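Local coordinates for uncharacterized protein (Trypanosoma congolense, PDB 4E40), which is the haptoglobin-hemoglobin receptor of the trypanosome cell surface, probably serving nutrient uptake, with this chain forming its helical-bundle part, at residues 35-38 against 39-43; 218-221 against 222-225; 189-192 against 193-197; 18-21 against 22-25. All coordinates share one frame; numbering follows the deposited sequence.

Contact 1 (35-38 against 39-43); sequences LLRP and AVIRN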
ATOM      1  N   LEU A  35      -6.462  -2.052   8.425  1.00 19.85           N
ATOM      2  CA  LEU A  35      -5.725  -2.603   7.268  1.00 19.12           C
ATOM      3  C   LEU A  35      -5.214  -1.477   6.367  1.00 20.46           C
ATOM      4  O   LEU A  35      -4.070  -1.586   5.907  1.00 19.73           O
ATOM      5  CB  LEU A  35      -6.603  -3.552   6.409  1.00 18.97           C
ATOM      6  CG  LEU A  35      -6.790  -4.967   6.958  1.00 19.96           C
ATOM      7  CD1 LEU A  35      -7.886  -5.681   6.183  1.00 21.56           C
ATOM      8  CD2 LEU A  35      -5.487  -5.755   6.820  1.00 24.69           C
ATOM      9  N   LEU A  36      -6.006  -0.401   6.164  1.00 19.99           N
ATOM     10  CA  LEU A  36      -5.663   0.675   5.193  1.00 20.91           C
ATOM     11  C   LEU A  36      -4.567   1.587   5.709  1.00 24.85           C
ATOM     12  O   LEU A  36      -3.760   2.150   4.919  1.00 23.57           O
ATOM     13  CB  LEU A  36      -6.902   1.492   4.821  1.00 20.17           C
ATOM     14  CG  LEU A  36      -6.686   2.643   3.827  1.00 19.76           C
ATOM     15  CD1 LEU A  36      -6.310   2.057   2.464  1.00 19.42           C
ATOM     16  CD2 LEU A  36      -7.956   3.439   3.779  1.00 20.52           C
ATOM     17  N   ARG A  37      -4.472   1.694   7.024  1.00 23.16           N
ATOM     18  CA  ARG A  37      -3.637   2.728   7.674  1.00 25.86           C
ATOM     19  C   ARG A  37      -2.206   2.823   7.144  1.00 27.98           C
ATOM     20  O   ARG A  37      -1.793   3.955   6.804  1.00 28.93           O
ATOM     21  CB  ARG A  37      -3.696   2.571   9.192  1.00 27.45           C
ATOM     22  CG  ARG A  37      -2.966   3.664   9.976  1.00 31.18           C
ATOM     23  CD  ARG A  37      -3.503   5.039   9.671  1.00 36.04           C
ATOM     24  NE  ARG A  37      -2.803   6.024  10.503  1.00 43.55           N
ATOM     25  CZ  ARG A  37      -2.693   7.320  10.207  1.00 49.79           C
ATOM     26  NH1 ARG A  37      -3.252   7.800   9.092  1.00 48.37           N
ATOM     27  NH2 ARG A  37      -2.000   8.136  11.018  1.00 47.13           N
ATOM     28  N   PRO A  38      -1.472   1.691   7.013  1.00 26.13           N
ATOM     29  CA  PRO A  38      -0.076   1.852   6.547  1.00 26.76           C
ATOM     30  C   PRO A  38       0.076   2.370   5.145  1.00 27.56           C
ATOM     31  O   PRO A  38       1.095   3.047   4.884  1.00 24.27           O
ATOM     32  CB  PRO A  38       0.521   0.429   6.601  1.00 26.32           C
ATOM     33  CG  PRO A  38      -0.304  -0.263   7.661  1.00 28.91           C
ATOM     34  CD  PRO A  38      -1.695   0.305   7.480  1.00 26.10           C
ATOM     35  N   ALA A  39      -0.853   2.031   4.250  1.00 26.07           N
ATOM     36  CA  ALA A  39      -0.790   2.526   2.870  1.00 25.68           C
ATOM     37  C   ALA A  39      -1.063   4.006   2.883  1.00 25.39           C
ATOM     38  O   ALA A  39      -0.403   4.723   2.099  1.00 24.61           O
ATOM     39  CB  ALA A  39      -1.743   1.758   1.918  1.00 25.86           C
ATOM     40  N   VAL A  40      -1.942   4.506   3.747  1.00 24.62           N
ATOM     41  CA  VAL A  40      -2.255   5.969   3.767  1.00 26.63           C
ATOM     42  C   VAL A  40      -1.035   6.780   4.264  1.00 28.75           C
ATOM     43  O   VAL A  40      -0.599   7.782   3.640  1.00 27.38           O
ATOM     44  CB  VAL A  40      -3.522   6.250   4.574  1.00 31.20           C
ATOM     45  CG1 VAL A  40      -3.628   7.723   4.880  1.00 32.44           C
ATOM     46  CG2 VAL A  40      -4.730   5.726   3.773  1.00 30.34           C
ATOM     47  N   ILE A  41      -0.427   6.299   5.341  1.00 27.75           N
ATOM     48  CA  ILE A  41       0.887   6.805   5.792  1.00 30.19           C
ATOM     49  C   ILE A  41       1.977   6.756   4.695  1.00 30.34           C
ATOM     50  O   ILE A  41       2.604   7.801   4.404  1.00 31.45           O
ATOM     51  CB  ILE A  41       1.313   6.114   7.123  1.00 32.44           C
ATOM     52  CG1 ILE A  41       0.294   6.357   8.229  1.00 33.94           C
ATOM     53  CG2 ILE A  41       2.622   6.714   7.629  1.00 32.49           C
ATOM     54  CD1 ILE A  41      -0.170   7.789   8.338  1.00 40.88           C
ATOM     55  N   ARG A  42       2.206   5.598   4.085  0.50 28.07           N
ATOM     56  CA  ARG A  42       3.195   5.467   3.001  0.50 28.06           C
ATOM     57  C   ARG A  42       2.934   6.431   1.844  0.50 27.69           C
ATOM     58  O   ARG A  42       3.835   7.166   1.390  0.50 25.32           O
ATOM     59  CB  ARG A  42       3.176   4.037   2.473  0.50 28.91           C
ATOM     60  CG  ARG A  42       4.299   3.665   1.539  0.50 27.50           C
ATOM     61  CD  ARG A  42       5.509   3.199   2.368  0.50 31.89           C
ATOM     62  NE  ARG A  42       6.242   4.344   2.857  0.50 31.25           N
ATOM     63  CZ  ARG A  42       7.468   4.302   3.370  0.50 34.10           C
ATOM     64  NH1 ARG A  42       8.118   3.153   3.465  0.50 34.39           N
ATOM     65  NH2 ARG A  42       8.055   5.432   3.744  0.50 34.52           N
ATOM     66  N   ASN A  43       1.693   6.430   1.369  1.00 26.78           N
ATOM     67  CA  ASN A  43       1.347   7.242   0.215  1.00 26.92           C
ATOM     68  C   ASN A  43       1.689   8.699   0.518  1.00 28.94           C
ATOM     69  O   ASN A  43       2.105   9.445  -0.389  1.00 28.86           O
ATOM     70  CB  ASN A  43      -0.168   7.066  -0.128  1.00 27.32           C
ATOM     71  CG  ASN A  43      -0.526   7.614  -1.523  1.00 31.77           C
ATOM     72  OD1 ASN A  43       0.277   7.609  -2.470  1.00 31.84           O
ATOM     73  ND2 ASN A  43      -1.714   8.100  -1.638  1.00 30.94           N
TER
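Arg37 folds forward along the helix so that its guanidinium group lies against the tip of Ile41, one turn further on. CD1 of Ile41 stands over one face of that flat group, displaced toward its rim, and comes within 3.2 Å of Arg37 CZ, a tight approach. The bend that brings the head there is in Arg37 chi2 (59°), while Ile41 CG1, anti to its own carbonyl carbon, turns back over the 35-38 turn, close to Arg37 O and CZ. Leu36 and Val40 make the apolar counterpart on another flank: their side chains meet obliquely, Leu36 CG lying 3.7 Å from Val40 CG2.

In the backbone, Pro38 has no N-H to give to the preceding turn, and the helix kinks there. Leu36 O accepts from Val40 N at 3.2 Å and, weakly, from Ala39 N; beyond the kink the spacing recovers, with Arg42 N bonding Pro38 O at 2.9 Å. Past its CB, Arg42 leads away from this turn; it is a heme b-binding residue in another structure of the protein, although no heme is bound to this chain.

Helix 28-73 is flanked at this level by helix 192-246, which Leu35, Pro38 and Arg42 touch, and by helix 82-147, which receives Leu36 on Ala122 and Asn43 on Thr119.

Contact 2 (218-221 against 222-225); sequences ELET and ALEK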
ATOM      1  N   GLU A 218      11.117  -1.382  -2.545  1.00 25.20           N
ATOM      2  CA  GLU A 218      11.778  -1.257  -3.877  1.00 25.52           C
ATOM      3  C   GLU A 218      12.135   0.182  -4.223  1.00 24.83           C
ATOM      4  O   GLU A 218      13.238   0.480  -4.782  1.00 21.92           O
ATOM      5  CB  GLU A 218      10.937  -1.909  -4.970  1.00 27.13           C
ATOM      6  CG  GLU A 218      10.778  -3.427  -4.841  1.00 28.50           C
ATOM      7  CD  GLU A 218       9.515  -3.975  -5.475  1.00 31.73           C
ATOM      8  OE1 GLU A 218       8.756  -3.191  -6.101  1.00 27.47           O
ATOM      9  OE2 GLU A 218       9.248  -5.189  -5.312  1.00 32.15           O
ATOM     10  N   LEU A 219      11.253   1.110  -3.880  1.00 22.73           N
ATOM     11  CA  LEU A 219      11.528   2.540  -4.044  1.00 22.23           C
ATOM     12  C   LEU A 219      12.780   2.981  -3.286  1.00 23.65           C
ATOM     13  O   LEU A 219      13.678   3.673  -3.825  1.00 22.48           O
ATOM     14  CB  LEU A 219      10.289   3.353  -3.619  1.00 21.92           C
ATOM     15  CG  LEU A 219      10.281   4.842  -3.963  1.00 23.34           C
ATOM     16  CD1 LEU A 219       8.823   5.260  -3.789  1.00 22.60           C
ATOM     17  CD2 LEU A 219      11.204   5.724  -3.120  1.00 23.96           C
ATOM     18  N   GLU A 220      12.840   2.539  -2.035  1.00 23.07           N
ATOM     19  CA  GLU A 220      13.953   2.890  -1.192  1.00 25.29           C
ATOM     20  C   GLU A 220      15.229   2.284  -1.710  1.00 23.15           C
ATOM     21  O   GLU A 220      16.269   2.995  -1.649  1.00 26.57           O
ATOM     22  CB  GLU A 220      13.685   2.409   0.256  1.00 27.90           C
ATOM     23  CG  GLU A 220      14.762   2.867   1.230  1.00 36.15           C
ATOM     24  CD  GLU A 220      15.194   4.321   1.148  1.00 42.14           C
ATOM     25  OE1 GLU A 220      16.439   4.524   1.145  1.00 49.61           O
ATOM     26  OE2 GLU A 220      14.351   5.265   1.113  1.00 42.30           O
ATOM     27  N   THR A 221      15.188   1.076  -2.243  1.00 23.84           N
ATOM     28  CA  THR A 221      16.410   0.435  -2.798  1.00 24.99           C
ATOM     29  C   THR A 221      16.921   1.241  -4.012  1.00 26.84           C
ATOM     30  O   THR A 221      18.119   1.515  -4.161  1.00 26.15           O
ATOM     31  CB  THR A 221      16.146  -1.000  -3.165  1.00 29.55           C
ATOM     32  OG1 THR A 221      15.927  -1.708  -1.939  1.00 31.16           O
ATOM     33  CG2 THR A 221      17.315  -1.618  -3.928  1.00 30.26           C
ATOM     34  N   ALA A 222      15.987   1.663  -4.843  1.00 22.98           N
ATOM     35  CA  ALA A 222      16.422   2.518  -6.005  1.00 21.96           C
ATOM     36  C   ALA A 222      16.929   3.886  -5.624  1.00 23.67           C
ATOM     37  O   ALA A 222      17.848   4.410  -6.291  1.00 23.99           O
ATOM     38  CB  ALA A 222      15.242   2.608  -7.006  1.00 21.65           C
ATOM     39  N   LEU A 223      16.372   4.547  -4.625  1.00 20.97           N
ATOM     40  CA  LEU A 223      16.885   5.807  -4.201  1.00 23.86           C
ATOM     41  C   LEU A 223      18.315   5.558  -3.715  1.00 24.52           C
ATOM     42  O   LEU A 223      19.150   6.391  -4.014  1.00 24.50           O
ATOM     43  CB  LEU A 223      16.110   6.473  -3.049  1.00 24.35           C
ATOM     44  CG  LEU A 223      14.964   7.417  -3.378  1.00 31.30           C
ATOM     45  CD1 LEU A 223      14.109   7.761  -2.169  1.00 32.85           C
ATOM     46  CD2 LEU A 223      15.401   8.674  -4.106  1.00 29.92           C
ATOM     47  N   GLU A 224      18.550   4.465  -2.961  1.00 24.71           N
ATOM     48  CA  GLU A 224      19.939   4.157  -2.462  1.00 24.68           C
ATOM     49  C   GLU A 224      20.903   4.045  -3.666  1.00 24.35           C
ATOM     50  O   GLU A 224      22.018   4.618  -3.607  1.00 23.02           O
ATOM     51  CB  GLU A 224      20.005   2.857  -1.597  1.00 28.73           C
ATOM     52  CG  GLU A 224      19.312   2.960  -0.220  1.00 34.55           C
ATOM     53  CD  GLU A 224      18.775   1.611   0.319  1.00 39.75           C
ATOM     54  OE1 GLU A 224      19.128   0.519  -0.227  1.00 40.67           O
ATOM     55  OE2 GLU A 224      17.943   1.635   1.271  1.00 38.25           O
ATOM     56  N   LYS A 225      20.516   3.302  -4.688  1.00 21.44           N
ATOM     57  CA  LYS A 225      21.379   3.082  -5.859  1.00 20.64           C
ATOM     58  C   LYS A 225      21.583   4.446  -6.547  1.00 18.85           C
ATOM     59  O   LYS A 225      22.696   4.755  -7.002  1.00 16.49           O
ATOM     60  CB  LYS A 225      20.826   2.013  -6.790  1.00 22.26           C
ATOM     61  CG  LYS A 225      20.718   0.586  -6.141  1.00 27.10           C
ATOM     62  CD  LYS A 225      20.303  -0.447  -7.218  1.00 28.57           C
ATOM     63  CE  LYS A 225      20.021  -1.849  -6.689  1.00 36.45           C
ATOM     64  NZ  LYS A 225      21.289  -2.630  -6.636  1.00 40.34           N
TER
HETATM   65  O   HOH W   1      17.429  -1.363   0.486  1.00 50.43           O
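Glu224 reaches back over the preceding turn, its inner carbons against backbone carbonyls and its two oxygens against different partners. CB rests 3.5 Å from Thr221 O. With CG placed anti to its own carbonyl carbon (chi1 -69°), the chain turns back along the helix and CG passes 3.4 Å from Glu220 O. The chain is extended from there to the carboxylate, whose two oxygens fare differently. OE1 accepts a hydrogen bond of 2.6 Å from a water that also bonds Thr221 OG1, a hydroxyl already tied to Glu217 O. OE2 instead faces Glu220 OE1 at 3.3 Å, two like charges with carboxylate planes 50° apart, which may raise the proton affinity of the pair.

This acidic pair sits on the outer side of helix 192-246, one of the long helices of the receptor's elongated bundle. The inner side is apolar: Leu219 and Leu223 point the same way side by side, CD2 of Leu219 lying 3.7 Å from CD1 of Leu223. Leu219 touches Val112 of helix 82-147 and Ser49 of helix 28-73, and Leu223 packs on Lys52 and Ile56. Thr221 and Lys225 also run alongside each other, CG2 of Thr221 being 3.9 Å from Lys225 CE.

Contact 3 (189-192 against 193-197); sequences NAVK and TTFQS
Val191 lies over the ring of Phe195, and this is where the contact is packed hard. Its CB sits above one face, 3.9 Å from the ring centroid and 24° off the normal, displaced toward the rim in a CH-pi contact. CG2 of Val191 presses closest, 3.3 Å from Phe195 CE2. The valine brings that methyl forward by setting it between its own backbone N and carbonyl carbon, the crowded position, and the two side chains then run side by side in the same direction. The same pair is joined through the backbone: Phe195 N bonds Val191 O at 2.8 Å in a nearly straight bond, and Phe195 chi1 (-68°) turns the ring back so that Val191 O also lies over its face. Val191 touches Lys139 of helix 82-147 as well.

The other flank is wet and looser. One water takes the N-H of Thr193 and donates to Asn189 O at 2.7 Å; a second donates to Ala190 O and pairs with Thr194 OG1, at 2.9 Å from that hydroxyl. Lys192 is exposed, its ammonium group in a salt bridge with Glu187, while Thr194 touches Ser136 of helix 82-147.

These features belong to a helix start. Val191 holds the N-cap position of helix 192-246 but has no polar side chain to cap with, and water serves the Thr193 N-H while the carbonyls of Val191 and Lys192 receive the first backbone bonds of the helix.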
ATOM      1  N   ASN A 189     -30.722 -14.729   0.654  1.00 27.68           N
ATOM      2  CA  ASN A 189     -30.615 -13.716  -0.379  1.00 27.71           C
ATOM      3  C   ASN A 189     -30.540 -12.291   0.048  1.00 27.84           C
ATOM      4  O   ASN A 189     -30.003 -11.476  -0.694  1.00 29.15           O
ATOM      5  CB  ASN A 189     -31.854 -13.830  -1.273  1.00 35.64           C
ATOM      6  CG  ASN A 189     -31.739 -14.939  -2.253  1.00 42.59           C
ATOM      7  OD1 ASN A 189     -30.769 -15.694  -2.237  1.00 47.78           O
ATOM      8  ND2 ASN A 189     -32.718 -15.033  -3.149  1.00 49.28           N
ATOM      9  N   ALA A 190     -30.982 -11.965   1.259  1.00 25.44           N
ATOM     10  CA  ALA A 190     -30.883 -10.598   1.726  1.00 25.15           C
ATOM     11  C   ALA A 190     -29.470 -10.182   2.018  1.00 24.26           C
ATOM     12  O   ALA A 190     -29.195  -8.997   2.104  1.00 26.88           O
ATOM     13  CB  ALA A 190     -31.734 -10.421   2.985  1.00 26.53           C
ATOM     14  N   VAL A 191     -28.585 -11.154   2.174  1.00 23.01           N
ATOM     15  CA  VAL A 191     -27.219 -10.851   2.646  1.00 22.10           C
ATOM     16  C   VAL A 191     -26.125 -11.620   1.934  1.00 22.77           C
ATOM     17  O   VAL A 191     -24.951 -11.278   2.105  1.00 21.24           O
ATOM     18  CB  VAL A 191     -27.081 -11.081   4.182  1.00 20.37           C
ATOM     19  CG1 VAL A 191     -27.741  -9.936   4.976  1.00 22.50           C
ATOM     20  CG2 VAL A 191     -27.668 -12.449   4.580  1.00 20.81           C
ATOM     21  N   LYS A 192     -26.462 -12.658   1.164  1.00 21.41           N
ATOM     22  CA  LYS A 192     -25.415 -13.547   0.656  1.00 21.14           C
ATOM     23  C   LYS A 192     -24.320 -12.828  -0.134  1.00 22.64           C
ATOM     24  O   LYS A 192     -23.108 -13.038   0.089  1.00 21.19           O
ATOM     25  CB  LYS A 192     -26.024 -14.675  -0.212  1.00 24.76           C
ATOM     26  CG  LYS A 192     -24.993 -15.584  -0.887  1.00 26.08           C
ATOM     27  CD  LYS A 192     -25.749 -16.646  -1.665  1.00 30.94           C
ATOM     28  CE  LYS A 192     -24.890 -17.254  -2.759  1.00 36.92           C
ATOM     29  NZ  LYS A 192     -24.213 -18.491  -2.337  1.00 42.29           N
ATOM     30  N   THR A 193     -24.747 -12.006  -1.087  1.00 22.23           N
ATOM     31  CA  THR A 193     -23.742 -11.292  -1.897  1.00 22.88           C
ATOM     32  C   THR A 193     -23.022 -10.202  -1.108  1.00 21.83           C
ATOM     33  O   THR A 193     -21.847  -9.976  -1.348  1.00 23.33           O
ATOM     34  CB  THR A 193     -24.356 -10.746  -3.219  1.00 27.15           C
ATOM     35  OG1 THR A 193     -25.302  -9.734  -2.892  1.00 33.96           O
ATOM     36  CG2 THR A 193     -25.067 -11.849  -3.970  1.00 26.68           C
ATOM     37  N   THR A 194     -23.711  -9.583  -0.141  1.00 21.97           N
ATOM     38  CA  THR A 194     -23.113  -8.626   0.761  1.00 21.55           C
ATOM     39  C   THR A 194     -21.975  -9.252   1.563  1.00 20.64           C
ATOM     40  O   THR A 194     -20.847  -8.724   1.608  1.00 19.99           O
ATOM     41  CB  THR A 194     -24.185  -8.029   1.658  1.00 24.20           C
ATOM     42  OG1 THR A 194     -25.153  -7.361   0.824  1.00 27.11           O
ATOM     43  CG2 THR A 194     -23.565  -7.015   2.613  1.00 23.59           C
ATOM     44  N   PHE A 195     -22.231 -10.430   2.102  1.00 21.21           N
ATOM     45  CA  PHE A 195     -21.180 -11.136   2.868  1.00 19.09           C
ATOM     46  C   PHE A 195     -19.996 -11.526   1.992  1.00 19.78           C
ATOM     47  O   PHE A 195     -18.818 -11.325   2.385  1.00 19.34           O
ATOM     48  CB  PHE A 195     -21.723 -12.444   3.495  1.00 18.83           C
ATOM     49  CG  PHE A 195     -22.738 -12.272   4.597  1.00 18.18           C
ATOM     50  CD1 PHE A 195     -22.720 -11.201   5.554  1.00 19.13           C
ATOM     51  CD2 PHE A 195     -23.740 -13.239   4.698  1.00 17.19           C
ATOM     52  CE1 PHE A 195     -23.661 -11.154   6.589  1.00 18.62           C
ATOM     53  CE2 PHE A 195     -24.645 -13.213   5.740  1.00 17.57           C
ATOM     54  CZ  PHE A 195     -24.627 -12.163   6.687  1.00 17.74           C
ATOM     55  N   GLN A 196     -20.245 -12.066   0.787  1.00 20.99           N
ATOM     56  CA  GLN A 196     -19.160 -12.401  -0.109  1.00 22.59           C
ATOM     57  C   GLN A 196     -18.357 -11.174  -0.495  1.00 21.92           C
ATOM     58  O   GLN A 196     -17.128 -11.260  -0.540  1.00 22.13           O
ATOM     59  CB  GLN A 196     -19.648 -13.119  -1.374  1.00 28.21           C
ATOM     60  CG  GLN A 196     -18.473 -13.830  -2.093  1.00 36.13           C
ATOM     61  CD  GLN A 196     -17.456 -14.522  -1.136  1.00 40.82           C
ATOM     62  OE1 GLN A 196     -16.242 -14.130  -1.069  1.00 32.15           O
ATOM     63  NE2 GLN A 196     -17.940 -15.532  -0.359  1.00 43.39           N
ATOM     64  N   SER A 197     -19.032 -10.032  -0.667  1.00 21.48           N
ATOM     65  CA  SER A 197     -18.308  -8.814  -1.074  1.00 21.95           C
ATOM     66  C   SER A 197     -17.397  -8.332   0.057  1.00 20.44           C
ATOM     67  O   SER A 197     -16.337  -7.782  -0.175  1.00 19.94           O
ATOM     68  CB  SER A 197     -19.297  -7.718  -1.492  1.00 26.34           C
ATOM     69  OG  SER A 197     -19.785  -7.094  -0.321  1.00 35.83           O
TER
HETATM   70  O   HOH W   2     -27.626 -11.704  -2.032  1.00 29.78           O
HETATM   71  O   HOH W   3     -27.155  -6.932   2.877  1.00 40.94           O

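Contact 4 (18-21 against 22-25); sequences ACEL and RAQL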
ATOM      1  N   ALA A  18     -25.151 -16.318  15.655  1.00 16.60           N
ATOM      2  CA  ALA A  18     -25.585 -15.037  15.033  1.00 16.89           C
ATOM      3  C   ALA A  18     -25.100 -13.860  15.857  1.00 17.22           C
ATOM      4  O   ALA A  18     -24.708 -12.844  15.273  1.00 17.36           O
ATOM      5  CB  ALA A  18     -27.108 -15.015  14.875  1.00 17.27           C
ATOM      6  N   CYS A  19     -25.065 -14.000  17.186  1.00 18.60           N
ATOM      7  CA  CYS A  19     -24.521 -12.928  18.076  1.00 19.57           C
ATOM      8  C   CYS A  19     -23.069 -12.667  17.719  1.00 19.15           C
ATOM      9  O   CYS A  19     -22.663 -11.512  17.493  1.00 19.07           O
ATOM     10  CB  CYS A  19     -24.619 -13.418  19.535  1.00 21.68           C
ATOM     11  SG  CYS A  19     -24.445 -11.989  20.632  1.00 29.78           S
ATOM     12  N   GLU A  20     -22.279 -13.762  17.612  1.00 17.98           N
ATOM     13  CA  GLU A  20     -20.853 -13.603  17.243  1.00 18.33           C
ATOM     14  C   GLU A  20     -20.719 -13.013  15.835  1.00 18.12           C
ATOM     15  O   GLU A  20     -19.854 -12.170  15.588  1.00 18.73           O
ATOM     16  CB  GLU A  20     -20.079 -14.922  17.350  1.00 20.14           C
ATOM     17  CG  GLU A  20     -18.588 -14.811  16.959  1.00 22.57           C
ATOM     18  CD  GLU A  20     -17.847 -13.725  17.719  1.00 27.06           C
ATOM     19  OE1 GLU A  20     -18.329 -13.308  18.812  1.00 29.85           O
ATOM     20  OE2 GLU A  20     -16.793 -13.246  17.238  1.00 25.41           O
ATOM     21  N   LEU A  21     -21.511 -13.500  14.885  1.00 16.09           N
ATOM     22  CA  LEU A  21     -21.455 -12.970  13.521  1.00 15.48           C
ATOM     23  C   LEU A  21     -21.741 -11.459  13.516  1.00 16.02           C
ATOM     24  O   LEU A  21     -21.060 -10.707  12.814  1.00 17.17           O
ATOM     25  CB  LEU A  21     -22.475 -13.665  12.621  1.00 15.86           C
ATOM     26  CG  LEU A  21     -22.591 -13.208  11.165  1.00 16.47           C
ATOM     27  CD1 LEU A  21     -21.241 -13.292  10.430  1.00 16.97           C
ATOM     28  CD2 LEU A  21     -23.675 -13.936  10.373  1.00 16.90           C
ATOM     29  N   ARG A  22     -22.774 -11.044  14.256  1.00 15.96           N
ATOM     30  CA  ARG A  22     -23.101  -9.609  14.278  1.00 16.45           C
ATOM     31  C   ARG A  22     -21.913  -8.805  14.812  1.00 16.99           C
ATOM     32  O   ARG A  22     -21.619  -7.723  14.253  1.00 18.03           O
ATOM     33  CB  ARG A  22     -24.344  -9.378  15.160  1.00 17.94           C
ATOM     34  CG  ARG A  22     -24.905  -7.950  15.028  1.00 22.26           C
ATOM     35  CD  ARG A  22     -24.452  -7.074  16.225  1.00 25.76           C
ATOM     36  NE  ARG A  22     -24.877  -7.614  17.516  1.00 27.21           N
ATOM     37  CZ  ARG A  22     -26.127  -7.553  18.041  1.00 27.51           C
ATOM     38  NH1 ARG A  22     -27.132  -6.938  17.398  1.00 32.05           N
ATOM     39  NH2 ARG A  22     -26.389  -8.111  19.223  1.00 28.75           N
ATOM     40  N   ALA A  23     -21.262  -9.279  15.867  1.00 17.32           N
ATOM     41  CA  ALA A  23     -20.082  -8.581  16.430  1.00 17.16           C
ATOM     42  C   ALA A  23     -18.945  -8.501  15.415  1.00 18.29           C
ATOM     43  O   ALA A  23     -18.286  -7.452  15.300  1.00 18.48           O
ATOM     44  CB  ALA A  23     -19.589  -9.208  17.718  1.00 19.59           C
ATOM     45  N   GLN A  24     -18.792  -9.569  14.603  1.00 17.23           N
ATOM     46  CA  GLN A  24     -17.751  -9.516  13.537  1.00 17.61           C
ATOM     47  C   GLN A  24     -18.112  -8.508  12.437  1.00 17.22           C
ATOM     48  O   GLN A  24     -17.271  -7.739  11.990  1.00 17.35           O
ATOM     49  CB  GLN A  24     -17.572 -10.878  12.861  1.00 19.04           C
ATOM     50  CG  GLN A  24     -17.116 -11.991  13.794  1.00 22.54           C
ATOM     51  CD  GLN A  24     -15.674 -12.237  13.849  1.00 23.51           C
ATOM     52  OE1 GLN A  24     -15.099 -12.288  14.967  1.00 34.07           O
ATOM     53  NE2 GLN A  24     -15.030 -12.176  12.729  1.00 18.48           N
ATOM     54  N   LEU A  25     -19.378  -8.519  11.970  1.00 17.01           N
ATOM     55  CA  LEU A  25     -19.806  -7.625  10.898  1.00 17.77           C
ATOM     56  C   LEU A  25     -19.627  -6.185  11.392  1.00 18.53           C
ATOM     57  O   LEU A  25     -19.133  -5.343  10.624  1.00 19.35           O
ATOM     58  CB  LEU A  25     -21.283  -7.896  10.531  1.00 17.19           C
ATOM     59  CG  LEU A  25     -21.425  -9.292   9.832  1.00 17.24           C
ATOM     60  CD1 LEU A  25     -22.912  -9.667   9.817  1.00 16.58           C
ATOM     61  CD2 LEU A  25     -20.825  -9.327   8.424  1.00 16.75           C
TER
HETATM   62  O   HOH W   4     -23.260  -9.190  19.078  1.00 24.48           O
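The guanidinium of Arg22 folds back toward Cys19, with a water at its edge, in the plane of the group. That water accepts from Arg22 NE at 2.7 Å and donates to Cys19 O at 2.9 Å, so it bridges the arginine to the backbone one turn earlier; the carbonyl itself approaches the guanidinium only obliquely. Bends at chi2 and chi3 (-100° and -59°) curl the buried chain into this place, where NH1 is also hydrogen-bonded to Ser141 OG and NH2, weakly, to Ser163 O. A second pair of flat groups meets one turn apart, the Glu20 carboxylate and the Gln24 amide, their planes 53° apart.

Leu21 and Leu25 supply the apolar side. CG of Leu21 lies 3.8 Å from Leu25 CD1, and Leu25 N bonds Leu21 O at 2.9 Å. Leu21 packs on Leu175 and Leu179 of helix 172-180, and Leu25 reaches Val140 of helix 82-147.

Cys19 is joined to Cys162 by a disulfide, and Ala23 shares backbone hydrogen bonding with Asn167. Short helix 12-26 is thus fastened covalently to the loop region after helix 153-160, a cross-link at one end of the receptor's helical bundle.

In the fold
The four contacts are strung along an elongated bundle rather than gathered at one point. Contacts 3 and 4 share one end: their centres are 15 Å apart, and Phe195 CE1 packs on Leu25 CD1 at 3.6 Å, joining the start of helix 192-246 to helix 12-26. Contact 2 uses that same long helix but lies beyond the chain's centre, about 43 Å from contact 3 between centres. Contact 1, near the middle, is about 19 Å from contact 2 by centres. Both lie at the heme b-binding residues known from another structure, no heme being bound here: Arg42 belongs to contact 1, its side chain about 10 Å from that of Lys52, which the Leu223 side chain of contact 2 approaches to about 4 Å.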